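Local coordinates for protein nucleocapsid (Crimean-congo hemorrhagic fever virus, PDB 4AKL) that binds single- and double-stranded RNA, probably takes part in packaging the viral genome, and probably cuts double-stranded DNA without sequence specificity, at residues N125-A130 and N468-K473; L131-D136 and D305-S310. All coordinates share one frame; numbering follows the deposited sequence.

Contact 1 (N125-A130 and N468-K473)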
ATOM      1  N   ASN A 125       3.315 -11.947  -1.021  1.00 38.70           N
ATOM      2  CA  ASN A 125       2.379 -12.479  -1.978  1.00 38.56           C
ATOM      3  C   ASN A 125       1.317 -11.443  -2.373  1.00 36.65           C
ATOM      4  O   ASN A 125       0.951 -11.340  -3.548  1.00 36.41           O
ATOM      5  CB  ASN A 125       1.734 -13.758  -1.418  1.00 39.32           C
ATOM      6  CG  ASN A 125       0.724 -14.405  -2.385  1.00 40.32           C
ATOM      7  OD1 ASN A 125      -0.357 -13.861  -2.648  1.00 42.35           O
ATOM      8  ND2 ASN A 125       1.071 -15.578  -2.899  1.00 44.19           N
ATOM      9  N   TYR A 126       0.834 -10.663  -1.391  1.00 34.57           N
ATOM     10  CA  TYR A 126      -0.174  -9.672  -1.674  1.00 32.44           C
ATOM     11  C   TYR A 126       0.415  -8.578  -2.589  1.00 32.48           C
ATOM     12  O   TYR A 126      -0.226  -8.139  -3.499  1.00 31.49           O
ATOM     13  CB  TYR A 126      -0.702  -9.045  -0.345  1.00 31.41           C
ATOM     14  CG  TYR A 126      -1.392  -7.714  -0.517  1.00 28.50           C
ATOM     15  CD1 TYR A 126      -0.683  -6.555  -0.513  1.00 27.75           C
ATOM     16  CD2 TYR A 126      -2.754  -7.634  -0.694  1.00 28.46           C
ATOM     17  CE1 TYR A 126      -1.320  -5.303  -0.662  1.00 27.00           C
ATOM     18  CE2 TYR A 126      -3.419  -6.378  -0.863  1.00 25.89           C
ATOM     19  CZ  TYR A 126      -2.684  -5.219  -0.848  1.00 26.73           C
ATOM     20  OH  TYR A 126      -3.272  -3.941  -0.983  1.00 22.21           O
ATOM     21  N   GLN A 127       1.635  -8.130  -2.318  1.00 33.05           N
ATOM     22  CA  GLN A 127       2.244  -7.077  -3.147  1.00 33.85           C
ATOM     23  C   GLN A 127       2.429  -7.563  -4.564  1.00 35.63           C
ATOM     24  O   GLN A 127       2.099  -6.849  -5.519  1.00 35.90           O
ATOM     25  CB  GLN A 127       3.573  -6.578  -2.558  1.00 34.38           C
ATOM     26  CG  GLN A 127       3.429  -5.936  -1.137  1.00 33.26           C
ATOM     27  CD  GLN A 127       2.619  -4.629  -1.084  1.00 32.99           C
ATOM     28  OE1 GLN A 127       2.418  -3.932  -2.099  1.00 31.74           O
ATOM     29  NE2 GLN A 127       2.151  -4.289   0.122  1.00 31.40           N
ATOM     30  N   GLN A 128       2.899  -8.794  -4.719  1.00 37.36           N
ATOM     31  CA  GLN A 128       3.106  -9.349  -6.071  1.00 39.22           C
ATOM     32  C   GLN A 128       1.778  -9.535  -6.767  1.00 38.44           C
ATOM     33  O   GLN A 128       1.668  -9.297  -7.998  1.00 39.37           O
ATOM     34  CB  GLN A 128       3.897 -10.690  -6.013  1.00 41.11           C
ATOM     35  CG  GLN A 128       5.311 -10.547  -5.415  1.00 44.91           C
ATOM     36  CD  GLN A 128       6.109  -9.278  -5.964  1.00 49.91           C
ATOM     37  OE1 GLN A 128       6.482  -8.342  -5.199  1.00 52.21           O
ATOM     38  NE2 GLN A 128       6.319  -9.252  -7.269  1.00 51.72           N
ATOM     39  N   ALA A 129       0.765  -9.967  -5.996  1.00 36.72           N
ATOM     40  CA  ALA A 129      -0.563 -10.130  -6.549  1.00 36.05           C
ATOM     41  C   ALA A 129      -1.150  -8.797  -7.077  1.00 34.44           C
ATOM     42  O   ALA A 129      -1.810  -8.782  -8.095  1.00 34.71           O
ATOM     43  CB  ALA A 129      -1.504 -10.793  -5.551  1.00 34.56           C
ATOM     44  N   ALA A 130      -0.889  -7.718  -6.371  1.00 33.75           N
ATOM     45  CA  ALA A 130      -1.375  -6.387  -6.747  1.00 32.85           C
ATOM     46  C   ALA A 130      -0.751  -5.910  -8.050  1.00 33.85           C
ATOM     47  O   ALA A 130      -1.415  -5.331  -8.880  1.00 32.95           O
ATOM     48  CB  ALA A 130      -1.109  -5.378  -5.635  1.00 31.23           C
ATOM     49  N   ASN A 468       0.620   2.684  -7.274  1.00 34.83           N
ATOM     50  CA  ASN A 468       1.160   1.682  -6.345  1.00 34.57           C
ATOM     51  C   ASN A 468       2.577   2.102  -6.130  1.00 35.43           C
ATOM     52  O   ASN A 468       3.315   2.376  -7.118  1.00 36.96           O
ATOM     53  CB  ASN A 468       1.026   0.279  -6.939  1.00 34.35           C
ATOM     54  CG  ASN A 468       1.877  -0.804  -6.203  1.00 35.97           C
ATOM     55  OD1 ASN A 468       3.107  -0.672  -6.024  1.00 36.07           O
ATOM     56  ND2 ASN A 468       1.219  -1.884  -5.822  1.00 34.01           N
ATOM     57  N   ALA A 469       3.004   2.163  -4.869  1.00 35.23           N
ATOM     58  CA  ALA A 469       4.364   2.658  -4.564  1.00 36.87           C
ATOM     59  C   ALA A 469       5.239   1.603  -3.891  1.00 38.03           C
ATOM     60  O   ALA A 469       6.271   1.957  -3.271  1.00 38.94           O
ATOM     61  CB  ALA A 469       4.292   3.951  -3.707  1.00 36.03           C
ATOM     62  N   TYR A 470       4.862   0.329  -4.027  1.00 38.63           N
ATOM     63  CA  TYR A 470       5.613  -0.750  -3.410  1.00 39.93           C
ATOM     64  C   TYR A 470       7.095  -0.750  -3.819  1.00 42.58           C
ATOM     65  O   TYR A 470       7.914  -0.900  -2.938  1.00 42.63           O
ATOM     66  CB  TYR A 470       5.003  -2.148  -3.682  1.00 39.78           C
ATOM     67  CG  TYR A 470       5.830  -3.278  -3.041  1.00 41.35           C
ATOM     68  CD1 TYR A 470       6.048  -3.287  -1.678  1.00 41.86           C
ATOM     69  CD2 TYR A 470       6.384  -4.323  -3.792  1.00 43.41           C
ATOM     70  CE1 TYR A 470       6.779  -4.265  -1.069  1.00 44.27           C
ATOM     71  CE2 TYR A 470       7.125  -5.337  -3.164  1.00 45.11           C
ATOM     72  CZ  TYR A 470       7.311  -5.284  -1.797  1.00 45.24           C
ATOM     73  OH  TYR A 470       8.023  -6.222  -1.100  1.00 49.06           O
ATOM     74  N   ASN A 471       7.419  -0.564  -5.116  1.00 44.62           N
ATOM     75  CA  ASN A 471       8.844  -0.566  -5.621  1.00 47.82           C
ATOM     76  C   ASN A 471       9.596   0.764  -5.590  1.00 48.73           C
ATOM     77  O   ASN A 471      10.579   0.917  -6.261  1.00 50.16           O
ATOM     78  CB  ASN A 471       8.916  -1.128  -7.069  1.00 49.23           C
ATOM     79  CG  ASN A 471       8.543  -2.553  -7.134  1.00 50.27           C
ATOM     80  OD1 ASN A 471       9.059  -3.364  -6.360  1.00 52.61           O
ATOM     81  ND2 ASN A 471       7.646  -2.898  -8.049  1.00 51.44           N
ATOM     82  N   VAL A 472       9.098   1.726  -4.829  1.00 48.36           N
ATOM     83  CA  VAL A 472       9.790   2.987  -4.571  1.00 49.48           C
ATOM     84  C   VAL A 472      10.832   2.659  -3.478  1.00 50.91           C
ATOM     85  O   VAL A 472      10.513   1.987  -2.480  1.00 49.73           O
ATOM     86  CB  VAL A 472       8.791   4.140  -4.178  1.00 48.33           C
ATOM     87  CG1 VAL A 472       9.493   5.271  -3.575  1.00 48.77           C
ATOM     88  CG2 VAL A 472       8.045   4.612  -5.389  1.00 47.86           C
ATOM     89  N   LYS A 473      12.064   3.134  -3.691  1.00 53.40           N
ATOM     90  CA  LYS A 473      13.207   2.818  -2.846  1.00 55.55           C
ATOM     91  C   LYS A 473      13.634   4.032  -2.031  1.00 56.47           C
ATOM     92  O   LYS A 473      13.618   5.182  -2.525  1.00 56.48           O
ATOM     93  CB  LYS A 473      14.412   2.240  -3.680  1.00 58.03           C
ATOM     94  CG  LYS A 473      14.166   2.226  -5.213  1.00 59.46           C
ATOM     95  CD  LYS A 473      15.247   1.622  -6.099  1.00 62.60           C
ATOM     96  CE  LYS A 473      14.752   1.571  -7.599  1.00 63.13           C
ATOM     97  NZ  LYS A 473      13.352   0.927  -7.725  1.00 59.98           N
TER
HETATM   98  O   HOH W   1       2.595  -4.001  -4.961  1.00 29.46           O

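Contact 2 (L131-D136 and D305-S310)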
ATOM      1  N   LEU A 131       0.519  -6.148  -8.210  1.00 35.62           N
ATOM      2  CA  LEU A 131       1.174  -5.786  -9.458  1.00 37.96           C
ATOM      3  C   LEU A 131       0.652  -6.670 -10.618  1.00 39.49           C
ATOM      4  O   LEU A 131       0.365  -6.164 -11.707  1.00 40.51           O
ATOM      5  CB  LEU A 131       2.668  -5.863  -9.318  1.00 39.10           C
ATOM      6  CG  LEU A 131       3.299  -4.861  -8.344  1.00 38.95           C
ATOM      7  CD1 LEU A 131       4.807  -5.308  -7.978  1.00 39.55           C
ATOM      8  CD2 LEU A 131       3.259  -3.372  -8.843  1.00 36.72           C
ATOM      9  N   LYS A 132       0.500  -7.963 -10.366  1.00 39.84           N
ATOM     10  CA  LYS A 132      -0.062  -8.859 -11.368  1.00 41.34           C
ATOM     11  C   LYS A 132      -1.470  -8.443 -11.826  1.00 40.22           C
ATOM     12  O   LYS A 132      -1.737  -8.394 -13.035  1.00 41.47           O
ATOM     13  CB  LYS A 132      -0.092 -10.295 -10.852  1.00 42.00           C
ATOM     14  CG  LYS A 132      -0.538 -11.355 -11.923  1.00 45.12           C
ATOM     15  CD  LYS A 132      -0.217 -12.789 -11.460  1.00 47.79           C
ATOM     16  CE  LYS A 132      -1.011 -13.864 -12.273  1.00 49.33           C
ATOM     17  NZ  LYS A 132      -0.918 -13.608 -13.704  1.00 50.21           N
ATOM     18  N   TRP A 133      -2.349  -8.150 -10.860  1.00 37.84           N
ATOM     19  CA  TRP A 133      -3.678  -7.711 -11.128  1.00 36.64           C
ATOM     20  C   TRP A 133      -3.632  -6.498 -12.042  1.00 37.23           C
ATOM     21  O   TRP A 133      -4.330  -6.488 -13.056  1.00 37.30           O
ATOM     22  CB  TRP A 133      -4.366  -7.380  -9.813  1.00 34.99           C
ATOM     23  CG  TRP A 133      -5.744  -6.865  -9.865  1.00 34.17           C
ATOM     24  CD1 TRP A 133      -6.914  -7.586  -9.786  1.00 33.68           C
ATOM     25  CD2 TRP A 133      -6.121  -5.509  -9.965  1.00 33.61           C
ATOM     26  NE1 TRP A 133      -8.007  -6.752  -9.839  1.00 33.10           N
ATOM     27  CE2 TRP A 133      -7.553  -5.461  -9.949  1.00 33.98           C
ATOM     28  CE3 TRP A 133      -5.409  -4.319 -10.064  1.00 34.23           C
ATOM     29  CZ2 TRP A 133      -8.272  -4.245 -10.020  1.00 32.04           C
ATOM     30  CZ3 TRP A 133      -6.131  -3.095 -10.141  1.00 33.24           C
ATOM     31  CH2 TRP A 133      -7.551  -3.093 -10.119  1.00 33.45           C
ATOM     32  N   ARG A 134      -2.820  -5.491 -11.686  1.00 36.40           N
ATOM     33  CA  ARG A 134      -2.675  -4.292 -12.493  1.00 37.54           C
ATOM     34  C   ARG A 134      -2.220  -4.600 -13.955  1.00 40.55           C
ATOM     35  O   ARG A 134      -2.815  -4.115 -14.895  1.00 40.83           O
ATOM     36  CB  ARG A 134      -1.698  -3.319 -11.850  1.00 37.55           C
ATOM     37  CG  ARG A 134      -2.235  -2.678 -10.621  1.00 33.73           C
ATOM     38  CD  ARG A 134      -1.204  -1.989  -9.841  1.00 34.40           C
ATOM     39  NE  ARG A 134      -1.843  -1.136  -8.779  1.00 32.73           N
ATOM     40  CZ  ARG A 134      -2.013   0.187  -8.821  1.00 32.71           C
ATOM     41  NH1 ARG A 134      -1.604   0.924  -9.861  1.00 34.49           N
ATOM     42  NH2 ARG A 134      -2.574   0.805  -7.783  1.00 31.62           N
ATOM     43  N   LYS A 135      -1.176  -5.416 -14.100  1.00 42.56           N
ATOM     44  CA  LYS A 135      -0.704  -5.857 -15.399  1.00 45.82           C
ATOM     45  C   LYS A 135      -1.776  -6.640 -16.202  1.00 46.35           C
ATOM     46  O   LYS A 135      -2.048  -6.319 -17.356  1.00 48.12           O
ATOM     47  CB  LYS A 135       0.551  -6.745 -15.255  1.00 47.54           C
ATOM     48  CG  LYS A 135       1.897  -5.983 -14.978  1.00 49.96           C
ATOM     49  CD  LYS A 135       3.129  -6.685 -15.661  1.00 54.81           C
ATOM     50  CE  LYS A 135       3.116  -6.550 -17.221  1.00 58.51           C
ATOM     51  NZ  LYS A 135       4.403  -6.981 -17.948  1.00 62.14           N
ATOM     52  N   ASP A 136      -2.361  -7.662 -15.583  1.00 45.32           N
ATOM     53  CA  ASP A 136      -3.338  -8.525 -16.257  1.00 45.72           C
ATOM     54  C   ASP A 136      -4.564  -7.769 -16.768  1.00 45.10           C
ATOM     55  O   ASP A 136      -4.997  -8.032 -17.881  1.00 46.29           O
ATOM     56  CB  ASP A 136      -3.789  -9.684 -15.340  1.00 44.71           C
ATOM     57  CG  ASP A 136      -2.657 -10.718 -15.084  1.00 46.49           C
ATOM     58  OD1 ASP A 136      -1.550 -10.619 -15.689  1.00 46.53           O
ATOM     59  OD2 ASP A 136      -2.882 -11.626 -14.265  1.00 47.37           O
ATOM     60  N   ASP A 305      -2.277  -1.313  -1.361  1.00 29.94           N
ATOM     61  CA  ASP A 305      -2.558  -0.930  -2.686  1.00 29.66           C
ATOM     62  C   ASP A 305      -4.050  -0.651  -2.728  1.00 28.40           C
ATOM     63  O   ASP A 305      -4.887  -1.582  -2.690  1.00 27.32           O
ATOM     64  CB  ASP A 305      -2.179  -2.032  -3.675  1.00 30.74           C
ATOM     65  CG  ASP A 305      -2.402  -1.603  -5.125  1.00 30.65           C
ATOM     66  OD1 ASP A 305      -3.280  -0.753  -5.344  1.00 27.90           O
ATOM     67  OD2 ASP A 305      -1.685  -2.116  -6.042  1.00 33.29           O
ATOM     68  N   THR A 306      -4.381   0.623  -2.818  1.00 28.09           N
ATOM     69  CA  THR A 306      -5.727   1.105  -2.618  1.00 27.22           C
ATOM     70  C   THR A 306      -6.710   0.515  -3.601  1.00 28.01           C
ATOM     71  O   THR A 306      -7.764   0.046  -3.216  1.00 27.65           O
ATOM     72  CB  THR A 306      -5.757   2.663  -2.641  1.00 28.00           C
ATOM     73  OG1 THR A 306      -4.996   3.138  -1.537  1.00 26.40           O
ATOM     74  CG2 THR A 306      -7.195   3.274  -2.546  1.00 24.44           C
ATOM     75  N   VAL A 307      -6.367   0.514  -4.864  1.00 28.73           N
ATOM     76  CA  VAL A 307      -7.285   0.016  -5.817  1.00 29.14           C
ATOM     77  C   VAL A 307      -7.384  -1.528  -5.761  1.00 29.04           C
ATOM     78  O   VAL A 307      -8.482  -2.077  -5.849  1.00 28.93           O
ATOM     79  CB  VAL A 307      -6.996   0.578  -7.239  1.00 30.40           C
ATOM     80  CG1 VAL A 307      -5.743  -0.017  -7.830  1.00 30.83           C
ATOM     81  CG2 VAL A 307      -8.230   0.307  -8.150  1.00 31.82           C
ATOM     82  N   PHE A 308      -6.252  -2.204  -5.573  1.00 29.11           N
ATOM     83  CA  PHE A 308      -6.250  -3.663  -5.505  1.00 28.92           C
ATOM     84  C   PHE A 308      -7.072  -4.174  -4.344  1.00 27.92           C
ATOM     85  O   PHE A 308      -7.943  -5.065  -4.505  1.00 26.92           O
ATOM     86  CB  PHE A 308      -4.819  -4.212  -5.437  1.00 28.83           C
ATOM     87  CG  PHE A 308      -4.745  -5.706  -5.375  1.00 29.74           C
ATOM     88  CD1 PHE A 308      -5.185  -6.489  -6.443  1.00 32.09           C
ATOM     89  CD2 PHE A 308      -4.283  -6.343  -4.253  1.00 29.88           C
ATOM     90  CE1 PHE A 308      -5.133  -7.834  -6.399  1.00 32.31           C
ATOM     91  CE2 PHE A 308      -4.226  -7.675  -4.179  1.00 31.23           C
ATOM     92  CZ  PHE A 308      -4.643  -8.461  -5.251  1.00 32.42           C
ATOM     93  N   SER A 309      -6.769  -3.631  -3.155  1.00 27.21           N
ATOM     94  CA  SER A 309      -7.459  -4.018  -1.960  1.00 26.17           C
ATOM     95  C   SER A 309      -8.923  -3.661  -2.121  1.00 25.87           C
ATOM     96  O   SER A 309      -9.768  -4.430  -1.760  1.00 25.79           O
ATOM     97  CB  SER A 309      -6.831  -3.367  -0.704  1.00 26.24           C
ATOM     98  OG  SER A 309      -5.688  -4.063  -0.213  1.00 26.46           O
ATOM     99  N   SER A 310      -9.240  -2.517  -2.706  1.00 25.63           N
ATOM    100  CA  SER A 310     -10.639  -2.202  -2.873  1.00 26.30           C
ATOM    101  C   SER A 310     -11.424  -3.219  -3.738  1.00 26.68           C
ATOM    102  O   SER A 310     -12.585  -3.532  -3.417  1.00 25.61           O
ATOM    103  CB  SER A 310     -10.833  -0.745  -3.347  1.00 26.39           C
ATOM    104  OG  SER A 310     -10.464   0.169  -2.256  1.00 25.51           O
TER

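Contact 1 (N125-A130 and N468-K473)
Gln127 lays its side chain over one face of the Tyr470 ring. CG sits 3.8 Å from the ring centroid and 13° off the ring normal, a CH-pi contact, and CB covers the same face. With CG anti to the carbonyl carbon (chi1 -61°) and a second bend at chi2, the chain folds down so that the amide lies nearly flat along the ring, their planes 18° apart, and Gln127 OE1 ends 3.5 Å from Tyr470 CB. Gln128 adds a lighter touch, its OE1 3.7 Å from Tyr470 CE2.

The loop that meets helix 120-136 is shaped by an Asx turn, in which Tyr470 N donates to Asn468 OD1 (2.8 Å) from above the carbonyl plane, overlapped by a type I beta turn from Ala469 to Val472.

Polar bridging runs through one water. It donates to Gln127 O and to Gln127 OE1, both at 2.9 Å, and accepts from Asn468 ND2 at 2.7 Å, tying the buried asparagine amide to the helix backbone. At the other end of the glutamine amide, NE2 donates to Gly301 O and Gln303 O, which fixes its rotation; Asn468 ND2 also reaches Asp305 OD2.

Contact 2 (L131-D136 and D305-S310)
The indole of Trp133 takes the edge of the Phe308 ring on one face, a T-shaped (edge-to-face) pair with planes at 69° and centroids 5.1 Å apart, measured from the five-membered ring. Phe308 CD1 comes to 3.5 Å from Trp133 CG and stands over the rim of the indole rather than its middle; CE1 comes equally near Trp133 CB. Farther along the indole, Val307 meets the six-membered ring obliquely, Val307 CG1 lying 3.9 Å from Trp133 CZ3 and CG2 close to CH2. Two helices of this largely helical nucleocapsid protein cross here almost at a right angle, the short axes of 131-136 and 306-310 passing 10.2 Å apart, and the two buried rings pack between them. The guanidinium of Arg134 receives Asp305 at its edge, side-on. Arg134 NE donates to Asp305 OD2 at 2.9 Å, while Arg134 NH2 donates to Asp305 OD1 at 3.0 Å along a nearly straight N-H (175°). The carboxylate is turned 42° against the guanidinium, which leaves OD1 in the guanidinium plane and OD2 tilted out of it. Arg134 can reach because its chain runs extended from CG to NE. Val307 CG1 also lies obliquely against the guanidinium, 3.3 Å from Arg134 NH2. Arg134 NH1 is held by Phe466 O, and Trp133 NE1 donates to Gly92 O, so both flat groups have further polar fixings outside the crossing. Asp305 is also the N-cap of helix 306-316, joining the arginine to the start of that helix; its negative charge there would be expected to suit the helix dipole. The capping bond from Phe308 N to Asp305 OD1, the oxygen that also takes Arg134 NH2, is straight but weak, at 3.3 Å.

In the fold
From the N terminus the chain reaches helix 120-136, whose consecutive segments 125-130 and 131-136 serve contact 1 and contact 2. Contact 2 closes the shorter loop, of 168 residues, when the start of helix 306-316 returns to segment 131-136. The chain then runs on through helix 450-460 to the late loop 468-473, where contact 1 closes a loop of 337 residues with contact 2 wholly inside it. Helix 120-136 is thus shared by both contacts, whose centres are 9 Å apart. They also touch directly: Tyr126 OH lies 2.5 Å from Ser309 OG and 2.8 Å from Asp305 N, probable hydrogen bonds that tie segment 125-130 to 305-310 as well.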